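Local coordinates for stringent starvation protein B (Caulobacter vibrioides, PDB 2QAS) that probably acts as an adaptor that recognises ssrA-tagged substrates and delivers them to the ClpX unfoldase for degradation, at residues Val27-Ala30 against Ala31-Ala35; Ile74-Gln77 against His78-Asp82. All blocks are in the same frame, centred on the assembly; numbering follows the deposited sequence.

Interaction 1 (Val27-Ala30 against Ala31-Ala35); sequences VVKA and ALKKA
Lys29 and Lys33 run side by side from successive turns of one helix, both chains extended and pointing the same way, and they meet near their ends: Lys29 CE lies 4.0 Å from Lys33 CE and 3.9 Å from Lys33 NZ. The two ammonium nitrogens, Lys29 NZ and Lys33 NZ, stand 4.7 Å apart without touching, and both are salt-bridged to one carboxylate, that of Glu87 (OE2 to Lys29, OE1 to Lys33), which probably offsets much of the like charge. Lys29 has CG anti to the backbone N (chi1 167°) and Lys33 has CG anti to the carbonyl carbon (chi1 -76°); from residues one turn apart, these different first torsions, each followed by an extended chain, bring the two ends together.

Here the i to i+4 spacing of an alpha-helix sorts side chains by face. Val28 and Leu32 form the matching apolar pair, again side by side, with Val28 CG1 4.0 Å from Leu32 CD1; Val28 also packs on Phe113 and Phe124, while Leu32 reaches Tyr107 and Pro85. In the main chain the hydrogen bonds from Ala31 N to Val27 O and from Leu32 N to Val28 O are both 2.8 Å. Farther on the bonds weaken: Lys33 N is 3.2 Å from Lys29 O, and Ala30 O receives weak bonds from Lys33 N and Lys34 N. Another face meets the second subunit, where Ala30 packs on Met19 of that subunit, Val27 on its Ala23, and Lys34 NZ is hydrogen-bonded to its Met14 O.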
ATOM      1  N   VAL A  27       1.979   3.510  -4.170  1.00 56.04           N
ATOM      2  CA  VAL A  27       2.083   4.965  -4.041  1.00 55.96           C
ATOM      3  C   VAL A  27       2.698   5.509  -5.332  1.00 54.92           C
ATOM      4  O   VAL A  27       2.353   6.598  -5.796  1.00 52.98           O
ATOM      5  CB  VAL A  27       2.975   5.380  -2.845  1.00 56.50           C
ATOM      6  CG1 VAL A  27       3.198   6.888  -2.856  1.00 58.10           C
ATOM      7  CG2 VAL A  27       2.318   4.975  -1.541  1.00 55.56           C
ATOM      8  N   VAL A  28       3.611   4.738  -5.910  1.00 54.80           N
ATOM      9  CA  VAL A  28       4.250   5.138  -7.155  1.00 54.65           C
ATOM     10  C   VAL A  28       3.179   5.205  -8.231  1.00 54.92           C
ATOM     11  O   VAL A  28       3.082   6.177  -8.975  1.00 54.71           O
ATOM     12  CB  VAL A  28       5.330   4.127  -7.567  1.00 54.93           C
ATOM     13  CG1 VAL A  28       5.922   4.515  -8.907  1.00 52.51           C
ATOM     14  CG2 VAL A  28       6.419   4.068  -6.484  1.00 55.81           C
ATOM     15  N   LYS A  29       2.360   4.166  -8.302  1.00 56.10           N
ATOM     16  CA  LYS A  29       1.286   4.119  -9.279  1.00 56.33           C
ATOM     17  C   LYS A  29       0.311   5.271  -9.110  1.00 55.00           C
ATOM     18  O   LYS A  29      -0.149   5.863 -10.088  1.00 56.47           O
ATOM     19  CB  LYS A  29       0.542   2.806  -9.146  1.00 58.56           C
ATOM     20  CG  LYS A  29      -0.764   2.754  -9.880  1.00 59.78           C
ATOM     21  CD  LYS A  29      -1.309   1.358  -9.748  1.00 64.03           C
ATOM     22  CE  LYS A  29      -2.703   1.240 -10.305  1.00 66.25           C
ATOM     23  NZ  LYS A  29      -3.240  -0.095  -9.933  1.00 69.20           N
ATOM     24  N   ALA A  30      -0.015   5.597  -7.869  1.00 52.80           N
ATOM     25  CA  ALA A  30      -0.945   6.690  -7.630  1.00 53.62           C
ATOM     26  C   ALA A  30      -0.309   8.035  -7.983  1.00 53.92           C
ATOM     27  O   ALA A  30      -0.990   8.933  -8.473  1.00 55.65           O
ATOM     28  CB  ALA A  30      -1.408   6.681  -6.190  1.00 50.99           C
ATOM     29  N   ALA A  31       0.994   8.170  -7.738  1.00 53.01           N
ATOM     30  CA  ALA A  31       1.719   9.398  -8.058  1.00 51.06           C
ATOM     31  C   ALA A  31       1.808   9.565  -9.583  1.00 52.08           C
ATOM     32  O   ALA A  31       1.684  10.679 -10.106  1.00 51.03           O
ATOM     33  CB  ALA A  31       3.117   9.351  -7.453  1.00 50.49           C
ATOM     34  N   LEU A  32       2.020   8.461 -10.294  1.00 51.43           N
ATOM     35  CA  LEU A  32       2.094   8.515 -11.750  1.00 53.44           C
ATOM     36  C   LEU A  32       0.741   8.839 -12.386  1.00 56.44           C
ATOM     37  O   LEU A  32       0.690   9.285 -13.522  1.00 58.01           O
ATOM     38  CB  LEU A  32       2.639   7.197 -12.319  1.00 50.47           C
ATOM     39  CG  LEU A  32       4.130   6.960 -12.038  1.00 49.94           C
ATOM     40  CD1 LEU A  32       4.565   5.607 -12.540  1.00 48.47           C
ATOM     41  CD2 LEU A  32       4.945   8.043 -12.706  1.00 50.85           C
ATOM     42  N   LYS A  33      -0.356   8.615 -11.666  1.00 59.71           N
ATOM     43  CA  LYS A  33      -1.674   8.925 -12.218  1.00 63.09           C
ATOM     44  C   LYS A  33      -1.940  10.412 -12.099  1.00 63.39           C
ATOM     45  O   LYS A  33      -2.644  10.991 -12.920  1.00 64.97           O
ATOM     46  CB  LYS A  33      -2.788   8.125 -11.519  1.00 65.69           C
ATOM     47  CG  LYS A  33      -2.831   6.671 -11.964  1.00 68.70           C
ATOM     48  CD  LYS A  33      -4.048   5.924 -11.455  1.00 71.79           C
ATOM     49  CE  LYS A  33      -4.108   4.517 -12.067  1.00 73.81           C
ATOM     50  NZ  LYS A  33      -5.318   3.730 -11.647  1.00 77.62           N
ATOM     51  N   LYS A  34      -1.379  11.035 -11.074  1.00 63.79           N
ATOM     52  CA  LYS A  34      -1.542  12.472 -10.916  1.00 64.98           C
ATOM     53  C   LYS A  34      -0.650  13.161 -11.948  1.00 65.00           C
ATOM     54  O   LYS A  34      -0.982  14.229 -12.453  1.00 65.98           O
ATOM     55  CB  LYS A  34      -1.139  12.911  -9.504  1.00 66.57           C
ATOM     56  CG  LYS A  34      -2.012  12.331  -8.403  1.00 68.24           C
ATOM     57  CD  LYS A  34      -1.680  12.947  -7.055  1.00 70.89           C
ATOM     58  CE  LYS A  34      -2.570  12.383  -5.951  1.00 72.78           C
ATOM     59  NZ  LYS A  34      -2.360  13.093  -4.649  1.00 74.57           N
ATOM     60  N   ALA A  35       0.481  12.535 -12.262  1.00 65.73           N
ATOM     61  CA  ALA A  35       1.422  13.086 -13.234  1.00 66.45           C
ATOM     62  C   ALA A  35       0.894  12.912 -14.652  1.00 67.99           C
ATOM     63  O   ALA A  35       1.256  13.661 -15.556  1.00 69.01           O
ATOM     64  CB  ALA A  35       2.780  12.396 -13.099  1.00 63.55           C
TER

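Interaction 2 (Ile74-Gln77 against His78-Asp82); sequences IVLQ and HQYWD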
ATOM      1  N   ILE A  74      15.089   7.329 -14.196  1.00 51.49           N
ATOM      2  CA  ILE A  74      14.522   8.263 -15.149  1.00 49.37           C
ATOM      3  C   ILE A  74      13.907   9.360 -14.322  1.00 46.89           C
ATOM      4  O   ILE A  74      13.479   9.126 -13.198  1.00 46.58           O
ATOM      5  CB  ILE A  74      13.437   7.617 -16.072  1.00 49.61           C
ATOM      6  CG1 ILE A  74      12.238   7.143 -15.258  1.00 50.04           C
ATOM      7  CG2 ILE A  74      14.044   6.471 -16.864  1.00 47.66           C
ATOM      8  CD1 ILE A  74      11.219   6.409 -16.100  1.00 52.01           C
ATOM      9  N   VAL A  75      13.885  10.567 -14.861  1.00 45.07           N
ATOM     10  CA  VAL A  75      13.312  11.682 -14.145  1.00 42.91           C
ATOM     11  C   VAL A  75      12.112  12.169 -14.944  1.00 44.49           C
ATOM     12  O   VAL A  75      12.170  12.258 -16.182  1.00 43.72           O
ATOM     13  CB  VAL A  75      14.359  12.817 -13.957  1.00 44.73           C
ATOM     14  CG1 VAL A  75      14.907  13.264 -15.305  1.00 44.29           C
ATOM     15  CG2 VAL A  75      13.740  13.982 -13.214  1.00 43.87           C
ATOM     16  N   LEU A  76      11.014  12.431 -14.233  1.00 43.33           N
ATOM     17  CA  LEU A  76       9.782  12.915 -14.842  1.00 44.53           C
ATOM     18  C   LEU A  76       9.590  14.331 -14.340  1.00 46.31           C
ATOM     19  O   LEU A  76       9.091  14.552 -13.240  1.00 46.57           O
ATOM     20  CB  LEU A  76       8.602  12.030 -14.427  1.00 44.04           C
ATOM     21  CG  LEU A  76       8.714  10.569 -14.871  1.00 42.05           C
ATOM     22  CD1 LEU A  76       7.514   9.793 -14.377  1.00 40.28           C
ATOM     23  CD2 LEU A  76       8.824  10.502 -16.390  1.00 36.81           C
ATOM     24  N   GLN A  77      10.003  15.296 -15.151  1.00 48.92           N
ATOM     25  CA  GLN A  77       9.919  16.689 -14.756  1.00 50.88           C
ATOM     26  C   GLN A  77       9.686  17.594 -15.957  1.00 52.44           C
ATOM     27  O   GLN A  77       8.551  18.005 -16.223  1.00 50.24           O
ATOM     28  CB  GLN A  77      11.217  17.067 -14.027  1.00 52.17           C
ATOM     29  CG  GLN A  77      11.365  18.518 -13.572  1.00 56.56           C
ATOM     30  CD  GLN A  77      12.615  18.733 -12.689  1.00 59.29           C
ATOM     31  OE1 GLN A  77      13.722  18.295 -13.026  1.00 59.53           O
ATOM     32  NE2 GLN A  77      12.433  19.413 -11.564  1.00 58.25           N
ATOM     33  N   HIS A  78      10.759  17.878 -16.696  1.00 54.90           N
ATOM     34  CA  HIS A  78      10.684  18.759 -17.856  1.00 54.22           C
ATOM     35  C   HIS A  78      10.536  18.056 -19.186  1.00 54.29           C
ATOM     36  O   HIS A  78      10.078  18.667 -20.148  1.00 55.14           O
ATOM     37  CB  HIS A  78      11.938  19.635 -17.940  1.00 55.61           C
ATOM     38  CG  HIS A  78      12.197  20.439 -16.709  1.00 58.55           C
ATOM     39  ND1 HIS A  78      13.356  20.315 -15.971  1.00 59.99           N
ATOM     40  CD2 HIS A  78      11.435  21.356 -16.067  1.00 58.82           C
ATOM     41  CE1 HIS A  78      13.296  21.119 -14.924  1.00 61.48           C
ATOM     42  NE2 HIS A  78      12.141  21.762 -14.959  1.00 61.92           N
ATOM     43  N   GLN A  79      10.927  16.785 -19.263  1.00 52.81           N
ATOM     44  CA  GLN A  79      10.870  16.101 -20.550  1.00 50.64           C
ATOM     45  C   GLN A  79      10.314  14.691 -20.587  1.00 48.35           C
ATOM     46  O   GLN A  79      11.055  13.706 -20.528  1.00 47.30           O
ATOM     47  CB  GLN A  79      12.268  16.122 -21.184  1.00 53.56           C
ATOM     48  CG  GLN A  79      12.757  17.540 -21.510  1.00 56.02           C
ATOM     49  CD  GLN A  79      14.102  17.554 -22.218  1.00 58.66           C
ATOM     50  OE1 GLN A  79      14.282  16.881 -23.228  1.00 60.39           O
ATOM     51  NE2 GLN A  79      15.050  18.325 -21.694  1.00 61.10           N
ATOM     52  N   TYR A  80       8.992  14.609 -20.666  1.00 47.25           N
ATOM     53  CA  TYR A  80       8.297  13.335 -20.761  1.00 46.30           C
ATOM     54  C   TYR A  80       6.952  13.572 -21.426  1.00 45.57           C
ATOM     55  O   TYR A  80       6.288  14.587 -21.204  1.00 44.85           O
ATOM     56  CB  TYR A  80       8.112  12.678 -19.400  1.00 45.74           C
ATOM     57  CG  TYR A  80       7.123  13.348 -18.480  1.00 47.61           C
ATOM     58  CD1 TYR A  80       7.516  14.380 -17.639  1.00 47.21           C
ATOM     59  CD2 TYR A  80       5.810  12.888 -18.391  1.00 46.98           C
ATOM     60  CE1 TYR A  80       6.630  14.934 -16.713  1.00 48.11           C
ATOM     61  CE2 TYR A  80       4.921  13.429 -17.476  1.00 48.93           C
ATOM     62  CZ  TYR A  80       5.335  14.450 -16.636  1.00 50.22           C
ATOM     63  OH  TYR A  80       4.453  14.974 -15.708  1.00 52.61           O
ATOM     64  N   TRP A  81       6.553  12.620 -22.250  1.00 44.88           N
ATOM     65  CA  TRP A  81       5.329  12.747 -23.002  1.00 42.82           C
ATOM     66  C   TRP A  81       4.535  11.477 -22.920  1.00 44.08           C
ATOM     67  O   TRP A  81       5.088  10.399 -22.674  1.00 43.48           O
ATOM     68  CB  TRP A  81       5.677  13.025 -24.465  1.00 43.39           C
ATOM     69  CG  TRP A  81       6.393  14.313 -24.664  1.00 42.83           C
ATOM     70  CD1 TRP A  81       5.826  15.526 -24.925  1.00 42.67           C
ATOM     71  CD2 TRP A  81       7.805  14.549 -24.511  1.00 42.24           C
ATOM     72  NE1 TRP A  81       6.794  16.508 -24.935  1.00 47.15           N
ATOM     73  CE2 TRP A  81       8.016  15.939 -24.683  1.00 42.51           C
ATOM     74  CE3 TRP A  81       8.906  13.725 -24.242  1.00 41.19           C
ATOM     75  CZ2 TRP A  81       9.283  16.526 -24.595  1.00 42.61           C
ATOM     76  CZ3 TRP A  81      10.176  14.308 -24.155  1.00 43.85           C
ATOM     77  CH2 TRP A  81      10.351  15.697 -24.331  1.00 44.42           C
ATOM     78  N   ASP A  82       3.229  11.622 -23.125  1.00 44.38           N
ATOM     79  CA  ASP A  82       2.308  10.503 -23.142  1.00 44.26           C
ATOM     80  C   ASP A  82       2.501   9.481 -22.024  1.00 44.89           C
ATOM     81  O   ASP A  82       2.613   8.281 -22.273  1.00 41.82           O
ATOM     82  CB  ASP A  82       2.410   9.836 -24.509  1.00 48.46           C
ATOM     83  CG  ASP A  82       2.229  10.842 -25.653  1.00 57.59           C
ATOM     84  OD1 ASP A  82       1.146  11.488 -25.727  1.00 59.36           O
ATOM     85  OD2 ASP A  82       3.166  10.998 -26.476  1.00 60.72           O
TER
HETATM   86  O   HOH W   1      11.716  14.799 -17.567  1.00 51.89           O
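Gln77 lays its side chain over the face of the His78 ring, the two running alongside each other in the same direction. Gln77 CB lies beside the amide His78 N, as it must for adjacent residues; CG, anti to the backbone N (chi1 178°), is the first atom to reach the imidazole. Gln77 CG sits 3.5 Å from the centroid of the His78 ring, only 7° off its normal, a CH-pi contact. One bond farther, Gln77 CD meets His78 CE1 at 3.3 Å, and the amide stacks nearly flat on the ring, their planes 15° apart. At the tip, OE1 is hydrogen-bonded to a polar side chain of the bound peptide, while NE2 lies nearest His78 CE1.

The backbone of this turn, which joins strand 71-76 to strand 81-85, is bridged by a water. It donates to Val75 O and accepts from Gln77 N at 3.0 Å and from Gln79 N at 2.7 Å. On the apolar side, Leu76 and Tyr80 cross at about a right angle: Leu76 CD2 touches Tyr80 CB at 3.8 Å, and Leu76 CB stands over one face of the phenol ring, nearer the ring's margin than its centre.

The stack and the bond at OE1 probably limit rotation of the Gln77 amide. His78 N bonds a polar peptide side chain and Gln79 NE2 the peptide backbone, consistent with a turn that presents polar groups for peptide recognition.

Interaction 1 comes first along the chain, near the C-terminal end of helix 16-35, and interaction 2 follows at the turn leaving the edge strand 71-76 of the four-stranded sheet for strand 81-85 of the three-stranded one. Their centres lie about 13 Å apart, yet they meet directly. Leu32 CD2 packs on Leu76 CD1 at 3.5 Å, and Tyr80 OH approaches Ala35 O at 3.5 Å. The end of the helix therefore touches the turn. One face of interaction 1 packs on the second subunit and another on its own fold, whereas interaction 2 borders the bound peptide, so the subunit contact and the peptide lie close together in the fold.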